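Local coordinates for maltose/maltodextrin-binding protein (Thermus thermophilus, PDB 2GH9) that binds maltotriose and probably related maltodextrins, likely as the extracytoplasmic solute receptor of an ABC-type sugar uptake system, at residues A[213-225]-A[232-245]. Sequence-based numbering, arbitrary orientation.
With GLC (alpha-D-glucopyranose), chain B; GLC (alpha-D-glucopyranose), chain C.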
ATOM      1  N   VAL A 213      -3.679  14.006 -13.297  1.00 32.74           N
ATOM      2  CA  VAL A 213      -3.885  13.704 -11.877  1.00 31.89           C
ATOM      3  C   VAL A 213      -3.085  12.468 -11.441  1.00 31.10           C
ATOM      4  O   VAL A 213      -3.411  11.328 -11.790  1.00 30.81           O
ATOM      5  CB  VAL A 213      -5.372  13.555 -11.520  1.00 32.01           C
ATOM      6  CG1 VAL A 213      -5.549  13.487  -9.996  1.00 31.41           C
ATOM      7  CG2 VAL A 213      -6.165  14.736 -12.086  1.00 33.29           C
ATOM      8  N   ASP A 214      -2.038  12.727 -10.661  1.00 29.91           N
ATOM      9  CA  ASP A 214      -1.208  11.685 -10.088  1.00 28.85           C
ATOM     10  C   ASP A 214      -1.345  11.716  -8.561  1.00 27.66           C
ATOM     11  O   ASP A 214      -2.166  12.452  -8.018  1.00 27.63           O
ATOM     12  CB  ASP A 214       0.252  11.844 -10.558  1.00 29.12           C
ATOM     13  CG  ASP A 214       0.854  13.175 -10.202  1.00 29.92           C
ATOM     14  OD1 ASP A 214       0.248  13.956  -9.433  1.00 29.35           O
ATOM     15  OD2 ASP A 214       1.958  13.460 -10.735  1.00 33.30           O
ATOM     16  N   TYR A 215      -0.550  10.919  -7.860  1.00 26.92           N
ATOM     17  CA  TYR A 215      -0.644  10.874  -6.409  1.00 26.25           C
ATOM     18  C   TYR A 215      -0.639  12.269  -5.787  1.00 25.85           C
ATOM     19  O   TYR A 215      -1.494  12.587  -4.979  1.00 25.19           O
ATOM     20  CB  TYR A 215       0.489  10.032  -5.787  1.00 25.77           C
ATOM     21  CG  TYR A 215       0.220   9.858  -4.328  1.00 25.71           C
ATOM     22  CD1 TYR A 215      -0.619   8.845  -3.871  1.00 26.02           C
ATOM     23  CD2 TYR A 215       0.692  10.783  -3.411  1.00 25.56           C
ATOM     24  CE1 TYR A 215      -0.928   8.736  -2.509  1.00 24.77           C
ATOM     25  CE2 TYR A 215       0.399  10.679  -2.077  1.00 25.81           C
ATOM     26  CZ  TYR A 215      -0.414   9.654  -1.629  1.00 24.93           C
ATOM     27  OH  TYR A 215      -0.703   9.589  -0.299  1.00 25.24           O
ATOM     28  N   GLY A 216       0.336  13.099  -6.160  1.00 26.15           N
ATOM     29  CA  GLY A 216       0.525  14.396  -5.514  1.00 26.60           C
ATOM     30  C   GLY A 216      -0.583  15.406  -5.744  1.00 26.76           C
ATOM     31  O   GLY A 216      -0.925  16.194  -4.851  1.00 27.66           O
ATOM     32  N   VAL A 217      -1.147  15.376  -6.947  1.00 27.77           N
ATOM     33  CA  VAL A 217      -2.249  16.265  -7.316  1.00 27.24           C
ATOM     34  C   VAL A 217      -3.457  15.981  -6.437  1.00 26.83           C
ATOM     35  O   VAL A 217      -4.030  16.893  -5.817  1.00 26.00           O
ATOM     36  CB  VAL A 217      -2.592  16.101  -8.811  1.00 27.81           C
ATOM     37  CG1 VAL A 217      -3.869  16.849  -9.173  1.00 28.10           C
ATOM     38  CG2 VAL A 217      -1.398  16.540  -9.695  1.00 27.64           C
ATOM     39  N   ALA A 218      -3.827  14.700  -6.340  1.00 26.74           N
ATOM     40  CA  ALA A 218      -4.998  14.312  -5.542  1.00 26.41           C
ATOM     41  C   ALA A 218      -4.747  14.496  -4.050  1.00 25.84           C
ATOM     42  O   ALA A 218      -5.610  14.982  -3.323  1.00 24.90           O
ATOM     43  CB  ALA A 218      -5.414  12.866  -5.852  1.00 26.07           C
ATOM     44  N   ASP A 219      -3.564  14.088  -3.595  1.00 26.12           N
ATOM     45  CA  ASP A 219      -3.233  14.196  -2.193  1.00 26.83           C
ATOM     46  C   ASP A 219      -3.152  15.657  -1.778  1.00 27.00           C
ATOM     47  O   ASP A 219      -3.633  16.025  -0.702  1.00 26.97           O
ATOM     48  CB  ASP A 219      -1.919  13.496  -1.896  1.00 26.70           C
ATOM     49  CG  ASP A 219      -1.633  13.429  -0.416  1.00 27.18           C
ATOM     50  OD1 ASP A 219      -2.519  12.993   0.344  1.00 28.61           O
ATOM     51  OD2 ASP A 219      -0.522  13.831  -0.022  1.00 29.78           O
ATOM     52  N   GLY A 220      -2.535  16.472  -2.639  1.00 28.09           N
ATOM     53  CA  GLY A 220      -2.400  17.923  -2.386  1.00 28.46           C
ATOM     54  C   GLY A 220      -3.758  18.583  -2.233  1.00 28.65           C
ATOM     55  O   GLY A 220      -4.011  19.298  -1.263  1.00 29.14           O
ATOM     56  N   ALA A 221      -4.645  18.283  -3.181  1.00 29.00           N
ATOM     57  CA  ALA A 221      -6.028  18.746  -3.161  1.00 28.52           C
ATOM     58  C   ALA A 221      -6.812  18.409  -1.889  1.00 28.42           C
ATOM     59  O   ALA A 221      -7.528  19.261  -1.367  1.00 27.19           O
ATOM     60  CB  ALA A 221      -6.757  18.238  -4.405  1.00 28.89           C
ATOM     61  N   PHE A 222      -6.655  17.192  -1.357  1.00 28.82           N
ATOM     62  CA  PHE A 222      -7.366  16.790  -0.134  1.00 29.17           C
ATOM     63  C   PHE A 222      -6.828  17.513   1.095  1.00 30.38           C
ATOM     64  O   PHE A 222      -7.606  17.994   1.930  1.00 30.71           O
ATOM     65  CB  PHE A 222      -7.293  15.268   0.061  1.00 28.26           C
ATOM     66  CG  PHE A 222      -8.365  14.704   0.967  1.00 27.77           C
ATOM     67  CD1 PHE A 222      -9.651  14.466   0.487  1.00 26.44           C
ATOM     68  CD2 PHE A 222      -8.080  14.386   2.287  1.00 25.35           C
ATOM     69  CE1 PHE A 222     -10.636  13.919   1.310  1.00 25.87           C
ATOM     70  CE2 PHE A 222      -9.055  13.844   3.122  1.00 27.85           C
ATOM     71  CZ  PHE A 222     -10.341  13.605   2.633  1.00 26.35           C
ATOM     72  N   LYS A 223      -5.497  17.585   1.205  1.00 31.60           N
ATOM     73  CA  LYS A 223      -4.830  18.349   2.273  1.00 32.47           C
ATOM     74  C   LYS A 223      -5.233  19.814   2.273  1.00 33.24           C
ATOM     75  O   LYS A 223      -5.511  20.373   3.331  1.00 34.18           O
ATOM     76  CB  LYS A 223      -3.301  18.268   2.155  1.00 32.14           C
ATOM     77  CG  LYS A 223      -2.731  16.989   2.694  1.00 32.80           C
ATOM     78  CD  LYS A 223      -1.221  17.048   2.941  1.00 33.33           C
ATOM     79  CE  LYS A 223      -0.413  17.376   1.709  1.00 32.03           C
ATOM     80  NZ  LYS A 223       1.046  17.176   1.969  1.00 33.86           N
ATOM     81  N   ASP A 224      -5.270  20.418   1.081  1.00 34.26           N
ATOM     82  CA  ASP A 224      -5.671  21.829   0.923  1.00 34.28           C
ATOM     83  C   ASP A 224      -7.123  22.071   1.303  1.00 34.61           C
ATOM     84  O   ASP A 224      -7.474  23.174   1.683  1.00 35.80           O
ATOM     85  CB  ASP A 224      -5.500  22.290  -0.521  1.00 34.77           C
ATOM     86  CG  ASP A 224      -4.063  22.349  -0.965  1.00 35.85           C
ATOM     87  OD1 ASP A 224      -3.143  22.264  -0.136  1.00 35.86           O
ATOM     88  OD2 ASP A 224      -3.861  22.506  -2.187  1.00 41.60           O
ATOM     89  N   GLY A 225      -7.968  21.050   1.189  1.00 34.11           N
ATOM     90  CA  GLY A 225      -9.384  21.172   1.511  1.00 33.31           C
ATOM     91  C   GLY A 225     -10.218  21.474   0.278  1.00 33.19           C
ATOM     92  O   GLY A 225     -11.379  21.831   0.393  1.00 34.41           O
ATOM     93  N   ASN A 232      -7.437   6.743  -1.219  1.00 20.32           N
ATOM     94  CA  ASN A 232      -6.077   6.714  -0.671  1.00 19.79           C
ATOM     95  C   ASN A 232      -6.040   5.855   0.614  1.00 18.81           C
ATOM     96  O   ASN A 232      -7.072   5.438   1.117  1.00 17.70           O
ATOM     97  CB  ASN A 232      -5.614   8.147  -0.378  1.00 19.51           C
ATOM     98  CG  ASN A 232      -4.102   8.300  -0.408  1.00 20.73           C
ATOM     99  OD1 ASN A 232      -3.363   7.351  -0.708  1.00 17.88           O
ATOM    100  ND2 ASN A 232      -3.632   9.522  -0.140  1.00 20.13           N
ATOM    101  N   GLY A 233      -4.838   5.621   1.128  1.00 19.10           N
ATOM    102  CA  GLY A 233      -4.632   4.773   2.272  1.00 19.22           C
ATOM    103  C   GLY A 233      -4.105   5.488   3.500  1.00 19.31           C
ATOM    104  O   GLY A 233      -3.822   6.699   3.468  1.00 19.45           O
ATOM    105  N   PRO A 234      -3.947   4.727   4.590  1.00 18.99           N
ATOM    106  CA  PRO A 234      -3.683   5.311   5.909  1.00 19.75           C
ATOM    107  C   PRO A 234      -2.315   6.005   6.035  1.00 19.94           C
ATOM    108  O   PRO A 234      -2.121   6.801   6.947  1.00 19.92           O
ATOM    109  CB  PRO A 234      -3.808   4.104   6.857  1.00 19.81           C
ATOM    110  CG  PRO A 234      -3.567   2.929   6.013  1.00 18.79           C
ATOM    111  CD  PRO A 234      -4.070   3.262   4.657  1.00 18.03           C
ATOM    112  N   TRP A 235      -1.398   5.698   5.125  1.00 19.93           N
ATOM    113  CA  TRP A 235      -0.127   6.409   5.012  1.00 20.51           C
ATOM    114  C   TRP A 235      -0.266   7.910   4.812  1.00 20.74           C
ATOM    115  O   TRP A 235       0.714   8.638   5.013  1.00 21.73           O
ATOM    116  CB  TRP A 235       0.727   5.852   3.850  1.00 19.97           C
ATOM    117  CG  TRP A 235       0.007   5.846   2.558  1.00 19.83           C
ATOM    118  CD1 TRP A 235      -0.142   6.887   1.677  1.00 19.50           C
ATOM    119  CD2 TRP A 235      -0.708   4.746   2.010  1.00 18.40           C
ATOM    120  NE1 TRP A 235      -0.921   6.484   0.602  1.00 20.87           N
ATOM    121  CE2 TRP A 235      -1.276   5.174   0.790  1.00 17.48           C
ATOM    122  CE3 TRP A 235      -0.930   3.426   2.436  1.00 20.05           C
ATOM    123  CZ2 TRP A 235      -2.018   4.320  -0.025  1.00 19.09           C
ATOM    124  CZ3 TRP A 235      -1.662   2.584   1.622  1.00 19.10           C
ATOM    125  CH2 TRP A 235      -2.209   3.043   0.410  1.00 19.24           C
ATOM    126  N   ALA A 236      -1.443   8.359   4.364  1.00 21.35           N
ATOM    127  CA  ALA A 236      -1.703   9.767   4.035  1.00 21.41           C
ATOM    128  C   ALA A 236      -2.335  10.534   5.218  1.00 22.03           C
ATOM    129  O   ALA A 236      -2.395  11.763   5.202  1.00 21.90           O
ATOM    130  CB  ALA A 236      -2.626   9.841   2.811  1.00 20.15           C
ATOM    131  N   LEU A 237      -2.785   9.792   6.231  1.00 22.80           N
ATOM    132  CA  LEU A 237      -3.571  10.330   7.329  1.00 23.96           C
ATOM    133  C   LEU A 237      -2.790  11.232   8.265  1.00 25.29           C
ATOM    134  O   LEU A 237      -3.380  12.143   8.829  1.00 24.90           O
ATOM    135  CB  LEU A 237      -4.242   9.209   8.122  1.00 24.34           C
ATOM    136  CG  LEU A 237      -5.334   8.465   7.362  1.00 24.16           C
ATOM    137  CD1 LEU A 237      -6.008   7.370   8.193  1.00 22.94           C
ATOM    138  CD2 LEU A 237      -6.385   9.425   6.793  1.00 24.45           C
ATOM    139  N   GLY A 238      -1.484  10.986   8.414  1.00 25.68           N
ATOM    140  CA  GLY A 238      -0.617  11.844   9.213  1.00 26.59           C
ATOM    141  C   GLY A 238      -0.728  13.296   8.768  1.00 27.49           C
ATOM    142  O   GLY A 238      -0.978  14.185   9.586  1.00 26.64           O
ATOM    143  N   ASP A 239      -0.573  13.509   7.464  1.00 27.97           N
ATOM    144  CA  ASP A 239      -0.651  14.849   6.879  1.00 29.30           C
ATOM    145  C   ASP A 239      -2.064  15.413   6.872  1.00 29.40           C
ATOM    146  O   ASP A 239      -2.223  16.624   6.994  1.00 30.00           O
ATOM    147  CB  ASP A 239      -0.065  14.866   5.474  1.00 29.69           C
ATOM    148  CG  ASP A 239       1.417  14.522   5.448  1.00 32.33           C
ATOM    149  OD1 ASP A 239       2.164  15.088   6.271  1.00 34.11           O
ATOM    150  OD2 ASP A 239       1.846  13.714   4.585  1.00 35.25           O
ATOM    151  N   TYR A 240      -3.084  14.549   6.772  1.00 29.73           N
ATOM    152  CA  TYR A 240      -4.485  14.980   6.936  1.00 29.80           C
ATOM    153  C   TYR A 240      -4.832  15.371   8.382  1.00 30.60           C
ATOM    154  O   TYR A 240      -5.569  16.351   8.592  1.00 30.62           O
ATOM    155  CB  TYR A 240      -5.506  13.925   6.433  1.00 28.81           C
ATOM    156  CG  TYR A 240      -5.323  13.457   4.998  1.00 27.91           C
ATOM    157  CD1 TYR A 240      -4.494  14.150   4.104  1.00 27.17           C
ATOM    158  CD2 TYR A 240      -5.996  12.330   4.528  1.00 26.20           C
ATOM    159  CE1 TYR A 240      -4.303  13.714   2.803  1.00 27.94           C
ATOM    160  CE2 TYR A 240      -5.822  11.889   3.212  1.00 28.23           C
ATOM    161  CZ  TYR A 240      -4.974  12.585   2.359  1.00 27.60           C
ATOM    162  OH  TYR A 240      -4.780  12.170   1.064  1.00 27.36           O
ATOM    163  N   LYS A 241      -4.356  14.597   9.364  1.00 31.03           N
ATOM    164  CA  LYS A 241      -4.513  14.958  10.774  1.00 32.05           C
ATOM    165  C   LYS A 241      -3.803  16.296  11.042  1.00 32.98           C
ATOM    166  O   LYS A 241      -4.354  17.175  11.704  1.00 33.63           O
ATOM    167  CB  LYS A 241      -3.959  13.872  11.720  1.00 31.70           C
ATOM    168  CG  LYS A 241      -4.712  12.555  11.754  1.00 31.66           C
ATOM    169  CD  LYS A 241      -3.942  11.485  12.551  1.00 31.00           C
ATOM    170  CE  LYS A 241      -4.807  10.249  12.808  1.00 30.13           C
ATOM    171  NZ  LYS A 241      -4.106   9.169  13.571  1.00 28.90           N
ATOM    172  N   LYS A 242      -2.597  16.451  10.506  1.00 34.45           N
ATOM    173  CA  LYS A 242      -1.793  17.669  10.707  1.00 35.09           C
ATOM    174  C   LYS A 242      -2.427  18.916  10.084  1.00 35.76           C
ATOM    175  O   LYS A 242      -2.359  20.009  10.661  1.00 35.76           O
ATOM    176  CB  LYS A 242      -0.380  17.479  10.165  1.00 35.25           C
ATOM    177  CG  LYS A 242       0.593  18.610  10.509  1.00 35.87           C
ATOM    178  CD  LYS A 242       1.994  18.334   9.946  1.00 36.59           C
ATOM    179  CE  LYS A 242       2.802  19.627   9.794  1.00 38.96           C
ATOM    180  NZ  LYS A 242       4.219  19.419   9.340  1.00 40.27           N
ATOM    181  N   ALA A 243      -3.057  18.750   8.921  1.00 36.00           N
ATOM    182  CA  ALA A 243      -3.804  19.835   8.286  1.00 35.84           C
ATOM    183  C   ALA A 243      -5.219  19.962   8.869  1.00 35.98           C
ATOM    184  O   ALA A 243      -6.032  20.724   8.356  1.00 36.94           O
ATOM    185  CB  ALA A 243      -3.861  19.634   6.777  1.00 35.69           C
ATOM    186  N   LYS A 244      -5.504  19.210   9.928  1.00 36.00           N
ATOM    187  CA  LYS A 244      -6.767  19.285  10.668  1.00 36.23           C
ATOM    188  C   LYS A 244      -8.036  18.953   9.840  1.00 36.21           C
ATOM    189  O   LYS A 244      -9.144  19.353  10.226  1.00 36.49           O
ATOM    190  CB  LYS A 244      -6.915  20.666  11.354  1.00 37.02           C
ATOM    191  CG  LYS A 244      -5.631  21.219  12.051  1.00 37.89           C
ATOM    192  CD  LYS A 244      -5.041  20.249  13.072  1.00 39.82           C
ATOM    193  CE  LYS A 244      -3.806  20.843  13.812  1.00 40.58           C
ATOM    194  NZ  LYS A 244      -2.431  20.423  13.321  1.00 39.65           N
ATOM    195  N   VAL A 245      -7.883  18.216   8.733  1.00 35.57           N
ATOM    196  CA  VAL A 245      -9.031  17.756   7.937  1.00 35.16           C
ATOM    197  C   VAL A 245      -9.826  16.733   8.742  1.00 35.19           C
ATOM    198  O   VAL A 245      -9.246  15.775   9.259  1.00 35.08           O
ATOM    199  CB  VAL A 245      -8.603  17.091   6.583  1.00 35.33           C
ATOM    200  CG1 VAL A 245      -9.819  16.464   5.878  1.00 34.44           C
ATOM    201  CG2 VAL A 245      -7.875  18.090   5.677  1.00 34.68           C
TER
HETATM  202  C1  GLC B   2       1.444   3.200  -1.023  1.00 15.32           C
HETATM  203  C2  GLC B   2       1.484   1.785  -0.476  1.00 15.94           C
HETATM  204  C3  GLC B   2       2.365   0.907  -1.392  1.00 16.40           C
HETATM  205  C4  GLC B   2       1.968   0.991  -2.858  1.00 18.11           C
HETATM  206  C5  GLC B   2       1.865   2.451  -3.292  1.00 17.70           C
HETATM  207  C6  GLC B   2       1.308   2.559  -4.717  1.00 18.26           C
HETATM  208  O2  GLC B   2       2.045   1.791   0.840  1.00 16.86           O
HETATM  209  O3  GLC B   2       2.334  -0.434  -0.954  1.00 16.48           O
HETATM  210  O4  GLC B   2       2.938   0.297  -3.668  1.00 19.54           O
HETATM  211  O5  GLC B   2       1.012   3.191  -2.389  1.00 14.21           O
HETATM  212  O6  GLC B   2       1.750   3.748  -5.379  1.00 19.26           O
HETATM  213  C1  GLC C   1       4.542   7.216   0.524  1.00 20.95           C
HETATM  214  C2  GLC C   1       3.917   6.299   1.573  1.00 18.57           C
HETATM  215  C3  GLC C   1       3.699   4.921   0.982  1.00 16.80           C
HETATM  216  C4  GLC C   1       2.818   5.036  -0.272  1.00 16.49           C
HETATM  217  C5  GLC C   1       3.453   5.971  -1.313  1.00 18.76           C
HETATM  218  C6  GLC C   1       2.497   6.233  -2.493  1.00 19.24           C
HETATM  219  O1  GLC C   1       5.875   6.773   0.279  1.00 25.38           O
HETATM  220  O2  GLC C   1       4.737   6.245   2.762  1.00 17.50           O
HETATM  221  O3  GLC C   1       3.114   4.018   1.934  1.00 17.32           O
HETATM  222  O4  GLC C   1       2.758   3.769  -0.904  1.00 17.46           O
HETATM  223  O5  GLC C   1       3.784   7.211  -0.692  1.00 19.78           O
HETATM  224  O6  GLC C   1       3.062   7.155  -3.444  1.00 20.67           O
HETATM  225  O   HOH W   1      -1.000  12.817   2.818  1.00 31.48           O
HETATM  226  O   HOH W   2       1.360  14.411   2.035  1.00 43.05           O
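Tyr215 and Asp219, one helical turn apart, both hold CG anti to the backbone N (chi1 -172° in each), which brings the Tyr215 phenol to Asn232 and the Asp219 carboxylate to Tyr240. Tyr240 has CG anti to its carbonyl carbon instead (chi1 -55°), which carries its hydroxyl to Asp219. The result illustrates how a buried amide can organise hydroxyls around it. Asn232 ND2 gives one N-H, almost straight and in the amide plane, to Tyr215 OH at 2.9 Å and the other to Tyr240 OH at 3.1 Å. Tyr240 OH in turn donates to Asp219 OD1, a short 2.5 Å bond met nearly along the C-O axis. Tyr215 OH, lying at the indole edge, also takes a weak bond from Trp235 NE1 at 3.2 Å.

The Tyr240 ring is sandwiched: Phe222 CD2 lies over the centre of one face, 3.5 Å from Tyr240 CE2, and Ala236 O over the other, while Lys223 CG meets the edge. A leucine in place of Tyr240 would probably leave Asp219 OD1 and one N-H of Asn232 without their shared hydroxyl and deprive Phe222 of its aromatic partner. Farther out, Lys223 CD packs on Asp239 CB at 3.5 Å, and a water joins Lys223 NZ, Asp239 OD2 and Asp219 OD2, probably easing the proximity of the two carboxylates.

Two helices running roughly parallel, 26° apart and linked through strand 227-232, thus form a helix-strand-helix unit of the periplasmic binding protein fold. Its hydrogen-bonded network reaches Trp235, whose indole face lies against two glucose units, the aromatic platform characteristic of maltodextrin-binding sites.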